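PDB 3C3K: alanine racemase from Actinobacillus succinogenes, which has the two-lobed periplasmic binding protein-like fold, which is also found in the ligand-sensing domains of many bacterial transcription regulators. Local coordinates for residues B[24-29]-B[240-245]; B[144-149]-B[156-161]; B[170-175]-B[200-205]. All blocks are in the same frame, centred on the assembly; numbering follows the deposited sequence.

Contact 1: residues B[24-29]-B[240-245]; sequences AAVVKG and EQIGMK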
loop_
_atom_site.group_PDB
_atom_site.type_symbol
_atom_site.label_atom_id
_atom_site.label_comp_id
_atom_site.label_asym_id
_atom_site.label_seq_id
_atom_site.Cartn_x
_atom_site.Cartn_y
_atom_site.Cartn_z
ATOM N N ALA B 24 2.030 0.743 -5.703
ATOM C CA ALA B 24 1.167 1.890 -5.595
ATOM C C ALA B 24 1.824 3.096 -6.207
ATOM O O ALA B 24 1.156 3.933 -6.802
ATOM C CB ALA B 24 0.773 2.162 -4.086
ATOM N N ALA B 25 3.125 3.230 -6.025
ATOM C CA ALA B 25 3.889 4.324 -6.590
ATOM C C ALA B 25 3.971 4.198 -8.091
ATOM O O ALA B 25 3.857 5.187 -8.783
ATOM C CB ALA B 25 5.338 4.407 -6.004
ATOM N N VAL B 26 4.175 2.989 -8.617
ATOM C CA VAL B 26 4.172 2.855 -10.089
ATOM C C VAL B 26 2.755 3.144 -10.655
ATOM O O VAL B 26 2.579 3.906 -11.623
ATOM C CB VAL B 26 4.640 1.466 -10.539
ATOM C CG1 VAL B 26 4.548 1.403 -12.079
ATOM C CG2 VAL B 26 6.112 1.219 -10.075
ATOM N N VAL B 27 1.719 2.586 -10.018
ATOM C CA VAL B 27 0.365 2.938 -10.424
ATOM C C VAL B 27 0.068 4.425 -10.453
ATOM O O VAL B 27 -0.591 4.917 -11.377
ATOM C CB VAL B 27 -0.647 2.194 -9.635
ATOM C CG1 VAL B 27 -2.036 2.649 -9.988
ATOM C CG2 VAL B 27 -0.483 0.717 -9.935
ATOM N N LYS B 28 0.523 5.147 -9.442
ATOM C CA LYS B 28 0.344 6.550 -9.430
ATOM C C LYS B 28 0.862 7.243 -10.711
ATOM O O LYS B 28 0.206 8.142 -11.254
ATOM C CB LYS B 28 1.016 7.173 -8.185
ATOM C CG LYS B 28 0.595 8.643 -7.993
ATOM C CD LYS B 28 1.238 9.299 -6.731
ATOM C CE LYS B 28 0.972 10.848 -6.661
ATOM N NZ LYS B 28 -0.428 11.127 -7.117
ATOM N N GLY B 29 2.057 6.865 -11.164
ATOM C CA GLY B 29 2.650 7.464 -12.349
ATOM C C GLY B 29 1.895 7.003 -13.587
ATOM O O GLY B 29 1.658 7.776 -14.516
ATOM N N GLU B 240 7.369 6.505 -9.612
ATOM C CA GLU B 240 6.450 7.252 -10.445
ATOM C C GLU B 240 6.878 7.422 -11.907
ATOM O O GLU B 240 6.050 7.248 -12.798
ATOM C CB GLU B 240 6.144 8.599 -9.823
ATOM C CG GLU B 240 4.850 9.182 -10.284
ATOM C CD GLU B 240 4.419 10.383 -9.421
ATOM O OE1 GLU B 240 4.253 10.227 -8.194
ATOM O OE2 GLU B 240 4.291 11.496 -9.966
ATOM N N GLN B 241 8.131 7.813 -12.152
ATOM C CA GLN B 241 8.711 7.885 -13.521
ATOM C C GLN B 241 8.669 6.555 -14.277
ATOM O O GLN B 241 8.381 6.546 -15.455
ATOM C CB GLN B 241 10.159 8.446 -13.514
ATOM C CG GLN B 241 10.261 9.930 -12.973
ATOM C CD GLN B 241 11.600 10.656 -13.277
ATOM O OE1 GLN B 241 11.620 11.861 -13.592
ATOM N NE2 GLN B 241 12.723 9.925 -13.177
ATOM N N ILE B 242 8.936 5.436 -13.610
ATOM C CA ILE B 242 8.669 4.119 -14.189
ATOM C C ILE B 242 7.253 3.947 -14.729
ATOM O O ILE B 242 7.101 3.541 -15.869
ATOM C CB ILE B 242 9.074 2.988 -13.207
ATOM C CG1 ILE B 242 10.580 3.024 -12.972
ATOM C CG2 ILE B 242 8.629 1.546 -13.718
ATOM C CD1 ILE B 242 10.971 2.122 -11.875
ATOM N N GLY B 243 6.221 4.246 -13.939
ATOM C CA GLY B 243 4.824 4.191 -14.443
ATOM C C GLY B 243 4.525 5.218 -15.544
ATOM O O GLY B 243 3.861 4.908 -16.531
ATOM N N MET B 244 4.999 6.448 -15.399
ATOM C CA MET B 244 4.678 7.453 -16.433
ATOM C C MET B 244 5.302 7.001 -17.767
ATOM O O MET B 244 4.668 7.102 -18.833
ATOM C CB MET B 244 5.218 8.812 -16.014
ATOM C CG MET B 244 4.609 9.409 -14.756
ATOM S SD MET B 244 5.348 11.005 -14.195
ATOM C CE MET B 244 6.932 10.498 -14.031
ATOM N N LYS B 245 6.509 6.432 -17.690
ATOM C CA LYS B 245 7.246 6.030 -18.894
ATOM C C LYS B 245 6.587 4.816 -19.490
ATOM O O LYS B 245 6.481 4.710 -20.720
ATOM C CB LYS B 245 8.773 5.839 -18.585
ATOM C CG LYS B 245 9.684 5.451 -19.835
ATOM C CD LYS B 245 9.512 6.474 -20.970
ATOM C CE LYS B 245 10.807 6.929 -21.573
ATOM N NZ LYS B 245 10.600 8.158 -22.442
#
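Gly29 meets Glu240 and Gly243 backbone to backbone, and this sets the spacing of the whole contact. The axes of the two helical segments come within 6.4 Å and cross at -44°. Neither glycine has a side chain to hold the helices apart. Gly29 C lies 3.7 Å from Gly243 C, so main chain rests directly on main chain.

No conventional hydrogen bond crosses here. Two weak CH-to-oxygen contacts take that place. Gly29 CA is 3.4 Å from Glu240 O, and the angle of 165° at the hydrogen makes this approach nearly straight. Met244 CA makes a second, more bent one with Gly29 O. Other approaches are van der Waals: Val26 O is 3.6 Å from Gly243 CA, and Gly29 O is 3.4 Å from Met244 CG.

The apolar part is small. Val26 CG1 lies over the bared backbone of Gly243, 3.7 Å from its CA. Ile242 CG2 stands farther off from the same methyl.

The charged side chains lie toward the exposed side, where Lys28 is at the surface. With CG anti to the backbone N (chi1 -157°), Glu240 runs over Gly29 and places its carboxylate beside Lys28. The two side chains meet through carbon: Lys28 CD is 3.5 Å from Glu240 OE1, while Lys28 NZ stays 4.9 Å from that oxygen. The other oxygen, OE2, forms a salt bridge with Lys32, one turn further along the first helix. Any pull from Lys28 is therefore probably secondary.

Ala24 and Val27 pack on Ala19 and Ile18 of the second subunit. Val26 also touches Met71, just after strand 68-70. Ile242 reaches Leu267, beyond strand 264-266. This close helix-helix crossing through glycines sets the late helix 239-254 beside helix 21-35, the first helix of the six-stranded parallel sheet, which links strands 9-15 and 39-45.

Contact 2: residues B[144-149]-B[156-161]; sequences SGYLNR and DYSRIS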
loop_
_atom_site.group_PDB
_atom_site.type_symbol
_atom_site.label_atom_id
_atom_site.label_comp_id
_atom_site.label_asym_id
_atom_site.label_seq_id
_atom_site.Cartn_x
_atom_site.Cartn_y
_atom_site.Cartn_z
ATOM N N SER B 144 21.834 -12.763 -7.277
ATOM C CA SER B 144 23.083 -13.125 -7.980
ATOM C C SER B 144 24.046 -12.041 -7.708
ATOM O O SER B 144 25.181 -12.307 -7.438
ATOM C CB SER B 144 22.988 -13.053 -9.536
ATOM O OG SER B 144 21.954 -13.769 -10.077
ATOM N N GLY B 145 23.593 -10.803 -7.913
ATOM C CA GLY B 145 24.401 -9.622 -7.704
ATOM C C GLY B 145 25.022 -9.716 -6.302
ATOM O O GLY B 145 26.230 -9.560 -6.171
ATOM N N TYR B 146 24.209 -10.011 -5.268
ATOM C CA TYR B 146 24.688 -10.161 -3.875
ATOM C C TYR B 146 25.741 -11.301 -3.777
ATOM O O TYR B 146 26.798 -11.116 -3.240
ATOM C CB TYR B 146 23.498 -10.498 -2.943
ATOM C CG TYR B 146 23.799 -11.192 -1.627
ATOM C CD1 TYR B 146 23.572 -12.580 -1.475
ATOM C CD2 TYR B 146 24.211 -10.470 -0.503
ATOM C CE1 TYR B 146 23.830 -13.242 -0.285
ATOM C CE2 TYR B 146 24.434 -11.128 0.727
ATOM C CZ TYR B 146 24.275 -12.538 0.799
ATOM O OH TYR B 146 24.506 -13.218 1.980
ATOM N N LEU B 147 25.434 -12.487 -4.286
ATOM C CA LEU B 147 26.322 -13.654 -4.081
ATOM C C LEU B 147 27.654 -13.478 -4.835
ATOM O O LEU B 147 28.740 -13.723 -4.292
ATOM C CB LEU B 147 25.655 -14.867 -4.654
ATOM C CG LEU B 147 24.557 -15.488 -3.808
ATOM C CD1 LEU B 147 23.934 -16.637 -4.625
ATOM C CD2 LEU B 147 25.211 -15.969 -2.571
ATOM N N ASN B 148 27.566 -13.006 -6.075
ATOM C CA ASN B 148 28.766 -12.742 -6.883
ATOM C C ASN B 148 29.644 -11.666 -6.304
ATOM O O ASN B 148 30.885 -11.742 -6.410
ATOM C CB ASN B 148 28.430 -12.369 -8.338
ATOM C CG ASN B 148 27.675 -13.461 -9.052
ATOM O OD1 ASN B 148 27.757 -14.628 -8.682
ATOM N ND2 ASN B 148 26.912 -13.081 -10.075
ATOM N N ARG B 149 29.051 -10.640 -5.723
ATOM C CA ARG B 149 29.875 -9.535 -5.228
ATOM C C ARG B 149 30.549 -9.899 -3.921
ATOM O O ARG B 149 31.655 -9.465 -3.615
ATOM C CB ARG B 149 29.004 -8.283 -5.113
ATOM C CG ARG B 149 29.740 -7.008 -5.268
ATOM C CD ARG B 149 30.276 -6.852 -6.692
ATOM N NE ARG B 149 31.102 -5.663 -6.792
ATOM C CZ ARG B 149 31.926 -5.451 -7.798
ATOM N NH1 ARG B 149 31.985 -6.347 -8.762
ATOM N NH2 ARG B 149 32.691 -4.370 -7.828
ATOM N N ASP B 156 33.933 -14.834 3.173
ATOM C CA ASP B 156 33.569 -16.224 3.409
ATOM C C ASP B 156 32.055 -16.417 3.747
ATOM O O ASP B 156 31.434 -17.453 3.414
ATOM C CB ASP B 156 34.428 -16.733 4.540
ATOM C CG ASP B 156 34.420 -18.280 4.631
ATOM O OD1 ASP B 156 33.854 -18.978 3.730
ATOM O OD2 ASP B 156 34.976 -18.778 5.616
ATOM N N TYR B 157 31.449 -15.409 4.354
ATOM C CA TYR B 157 30.054 -15.501 4.801
ATOM C C TYR B 157 29.084 -15.165 3.687
ATOM O O TYR B 157 29.182 -14.092 3.008
ATOM C CB TYR B 157 29.816 -14.540 5.980
ATOM C CG TYR B 157 28.404 -14.457 6.549
ATOM C CD1 TYR B 157 28.076 -15.082 7.744
ATOM C CD2 TYR B 157 27.423 -13.685 5.928
ATOM C CE1 TYR B 157 26.791 -14.984 8.281
ATOM C CE2 TYR B 157 26.151 -13.601 6.423
ATOM C CZ TYR B 157 25.835 -14.244 7.610
ATOM O OH TYR B 157 24.584 -14.118 8.130
ATOM N N SER B 158 28.111 -16.058 3.579
ATOM C CA SER B 158 27.012 -15.922 2.686
ATOM C C SER B 158 25.801 -16.402 3.416
ATOM O O SER B 158 25.850 -17.492 4.074
ATOM C CB SER B 158 27.189 -16.904 1.531
ATOM O OG SER B 158 26.826 -16.263 0.383
ATOM N N ARG B 159 24.720 -15.610 3.331
ATOM C CA ARG B 159 23.444 -16.140 3.674
ATOM C C ARG B 159 22.172 -15.495 3.289
ATOM O O ARG B 159 22.024 -14.273 3.358
ATOM C CB ARG B 159 23.422 -17.063 4.860
ATOM C CG ARG B 159 23.020 -16.673 6.237
ATOM C CD ARG B 159 23.059 -18.070 6.980
ATOM N NE ARG B 159 24.101 -18.120 8.030
ATOM C CZ ARG B 159 25.383 -18.480 7.846
ATOM N NH1 ARG B 159 26.228 -18.452 8.877
ATOM N NH2 ARG B 159 25.842 -18.836 6.645
ATOM N N ILE B 160 21.217 -16.337 2.937
ATOM C CA ILE B 160 19.982 -15.841 2.365
ATOM C C ILE B 160 18.824 -16.418 3.127
ATOM O O ILE B 160 18.770 -17.655 3.387
ATOM C CB ILE B 160 19.875 -16.275 0.899
ATOM C CG1 ILE B 160 21.070 -15.751 0.142
ATOM C CG2 ILE B 160 18.538 -15.807 0.267
ATOM C CD1 ILE B 160 21.334 -16.405 -1.234
ATOM N N SER B 161 17.885 -15.551 3.481
ATOM C CA SER B 161 16.718 -16.061 4.137
ATOM C C SER B 161 15.517 -15.554 3.339
ATOM O O SER B 161 15.545 -14.425 2.868
ATOM C CB SER B 161 16.731 -15.494 5.558
ATOM O OG SER B 161 15.522 -15.747 6.211
#
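Tyr146 reaches from its helix to the backbone of Arg159 and forms the tight part of this contact. The Arg159 N-H is given to Tyr146 OH at 2.8 Å, with an angle of 156° at the hydrogen. The same hydroxyl is also hydrogen-bonded to the carbonyl oxygen of Ile127. Two backbone partners thus grip the end of a buried side chain and fix where the ring lies. The first torsion (157°) turns the Tyr146 ring opposite its amide nitrogen, which sends it out toward the strand. Ile160 runs past it in the opposite direction, with Ile160 CG1 3.8 Å from Tyr146 CE1.

The packing is looser toward the surface. Leu147 meets Ile160 at about a right angle, and the nearest atoms are Leu147 CD2 and Ile160 CD1, 4.1 Å apart. That leucine methyl also lies 3.4 Å from Ser158 OG, a contact between carbon and a hydroxyl. The Arg159 side chain starts away from the helix. One face of its guanidinium is partly covered by Tyr157 CE1, 3.6 Å above the plane.

Helix 137-152 and strand 159-162 belong to one beta-alpha-beta unit with strand 127-131. Helix 144-149 and strand 159-161 run nearly antiparallel, at 159°. Arg159 and Ser161 pair with strand 127-131 through backbone bonds, while helix 168-179 meets Arg159 and Ser161 through its Leu178.

Contact 3: residues B[170-175]-B[200-205]; sequences AGKLAT and IQALTE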
loop_
_atom_site.group_PDB
_atom_site.type_symbol
_atom_site.label_atom_id
_atom_site.label_comp_id
_atom_site.label_asym_id
_atom_site.label_seq_id
_atom_site.Cartn_x
_atom_site.Cartn_y
_atom_site.Cartn_z
ATOM N N ALA B 170 7.222 -10.752 8.041
ATOM C CA ALA B 170 8.069 -11.639 7.283
ATOM C C ALA B 170 9.516 -11.216 7.387
ATOM O O ALA B 170 10.393 -12.048 7.453
ATOM C CB ALA B 170 7.654 -11.678 5.869
ATOM N N GLY B 171 9.771 -9.915 7.390
ATOM C CA GLY B 171 11.133 -9.402 7.530
ATOM C C GLY B 171 11.767 -9.783 8.885
ATOM O O GLY B 171 12.971 -10.059 9.002
ATOM N N LYS B 172 10.933 -9.719 9.907
ATOM C CA LYS B 172 11.301 -9.869 11.277
ATOM C C LYS B 172 11.644 -11.352 11.458
ATOM O O LYS B 172 12.696 -11.681 12.012
ATOM C CB LYS B 172 10.062 -9.462 12.128
ATOM C CG LYS B 172 10.319 -9.237 13.541
ATOM C CD LYS B 172 9.164 -8.528 14.285
ATOM C CE LYS B 172 9.484 -8.656 15.771
ATOM N NZ LYS B 172 8.493 -7.909 16.560
ATOM N N LEU B 173 10.784 -12.225 10.939
ATOM C CA LEU B 173 11.027 -13.675 10.927
ATOM C C LEU B 173 12.296 -14.132 10.135
ATOM O O LEU B 173 13.103 -14.968 10.623
ATOM C CB LEU B 173 9.811 -14.350 10.342
ATOM C CG LEU B 173 8.558 -14.094 11.155
ATOM C CD1 LEU B 173 7.309 -14.699 10.436
ATOM C CD2 LEU B 173 8.736 -14.734 12.518
ATOM N N ALA B 174 12.459 -13.626 8.911
ATOM C CA ALA B 174 13.694 -13.769 8.190
ATOM C C ALA B 174 14.909 -13.355 9.081
ATOM O O ALA B 174 15.915 -14.028 9.136
ATOM C CB ALA B 174 13.662 -12.904 6.900
ATOM N N THR B 175 14.818 -12.234 9.766
ATOM C CA THR B 175 15.899 -11.780 10.577
ATOM C C THR B 175 16.186 -12.701 11.768
ATOM O O THR B 175 17.332 -13.020 12.031
ATOM C CB THR B 175 15.674 -10.326 11.008
ATOM O OG1 THR B 175 15.532 -9.523 9.812
ATOM C CG2 THR B 175 16.796 -9.860 11.886
ATOM N N ILE B 200 14.873 -4.248 11.077
ATOM C CA ILE B 200 15.176 -3.239 12.078
ATOM C C ILE B 200 14.411 -3.524 13.389
ATOM O O ILE B 200 14.985 -3.523 14.491
ATOM C CB ILE B 200 14.793 -1.819 11.554
ATOM C CG1 ILE B 200 15.740 -1.410 10.416
ATOM C CG2 ILE B 200 14.778 -0.807 12.717
ATOM C CD1 ILE B 200 15.621 0.088 9.887
ATOM N N GLN B 201 13.132 -3.839 13.279
ATOM C CA GLN B 201 12.395 -4.275 14.466
ATOM C C GLN B 201 12.962 -5.508 15.186
ATOM O O GLN B 201 13.132 -5.502 16.410
ATOM C CB GLN B 201 10.945 -4.534 14.136
ATOM C CG GLN B 201 10.186 -4.770 15.433
ATOM C CD GLN B 201 8.703 -4.667 15.327
ATOM O OE1 GLN B 201 7.983 -5.639 15.587
ATOM N NE2 GLN B 201 8.220 -3.459 15.049
ATOM N N ALA B 202 13.262 -6.583 14.473
ATOM C CA ALA B 202 13.850 -7.769 15.144
ATOM C C ALA B 202 15.228 -7.478 15.733
ATOM O O ALA B 202 15.614 -7.959 16.826
ATOM C CB ALA B 202 13.989 -8.897 14.132
ATOM N N LEU B 203 15.999 -6.709 15.022
ATOM C CA LEU B 203 17.346 -6.359 15.469
ATOM C C LEU B 203 17.303 -5.594 16.830
ATOM O O LEU B 203 18.022 -5.924 17.796
ATOM C CB LEU B 203 18.033 -5.525 14.385
ATOM C CG LEU B 203 18.609 -6.352 13.199
ATOM C CD1 LEU B 203 19.193 -5.419 12.221
ATOM C CD2 LEU B 203 19.701 -7.361 13.638
ATOM N N THR B 204 16.445 -4.575 16.880
ATOM C CA THR B 204 16.179 -3.773 18.078
ATOM C C THR B 204 15.649 -4.591 19.247
ATOM O O THR B 204 16.069 -4.395 20.411
ATOM C CB THR B 204 15.180 -2.673 17.764
ATOM O OG1 THR B 204 15.702 -1.902 16.681
ATOM C CG2 THR B 204 14.955 -1.798 18.955
ATOM N N GLU B 205 14.726 -5.494 18.966
ATOM C CA GLU B 205 14.167 -6.326 20.028
ATOM C C GLU B 205 15.188 -7.351 20.489
ATOM O O GLU B 205 15.069 -7.926 21.553
ATOM C CB GLU B 205 12.912 -7.020 19.547
ATOM C CG GLU B 205 11.748 -6.078 19.377
ATOM C CD GLU B 205 10.547 -6.772 18.771
ATOM O OE1 GLU B 205 10.660 -7.963 18.412
ATOM O OE2 GLU B 205 9.490 -6.130 18.664
#
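Lys172 stretches across to Gln201 and Glu205, and its ammonium group is the polar centre of the contact. An all-trans chain carries NZ to the second helix. There Lys172 NZ donates to Gln201 OE1 in the plane of the amide, on a lone pair. The modelled distance of 2.5 Å between these atoms is very short, and its exact value is doubtful. Glu205 crosses the lysine at about a right angle and forms a salt bridge with it. Glu205 OE1 and OE2 each lie 2.9 Å from Lys172 NZ, but both hydrogen bonds are weak. The amide of Gln201 is used at both ends, because NE2 donates to Gln226 O of the second subunit.

The threonines are satisfied inside their own helices. Thr175 OG1 donates to Gly171 O at 2.7 Å, and Thr175 N reaches that oxygen from the opposite face of its plane. Thr204 OG1 does the same with Ile200 O, at 2.8 Å.

Turning its hydroxyl back leaves Thr175 an apolar branch for the contact. Its CG2 lies 3.7 Å from Ala202 CB, with Leu203 a little farther away. Ala202 CB also rests 3.7 Å from Lys172 CG. The small alanine fits between lysine and threonine where the segments cross at -50°.

Thr175 also touches Ile130 of strand 127-131, under the helices. Neighbouring helices packed side by side on a parallel sheet are typical of the alpha/beta lobes of periplasmic binding protein-like folds.

Overall arrangement
From the N terminus, the chain enters contact 1 on helix 21-35, between the first two strands of the six-stranded sheet. That contact closes only at helix 239-254, after 210 intervening residues, so contacts 2 and 3 both nest inside its loop. Contact 2 closes a short helix-to-strand connection at the edge of the four-stranded sheet. Contact 3 follows in series and spans strand 187-190. Contacts 2 and 3 touch where Ser161 packs on Ala174. Contact 1 lies on the opposite side of the chain's centre; its centre is about 30 Å from that of contact 2 and about 29 Å from that of contact 3. It ties helix 239-254 back to the N-terminal lobe.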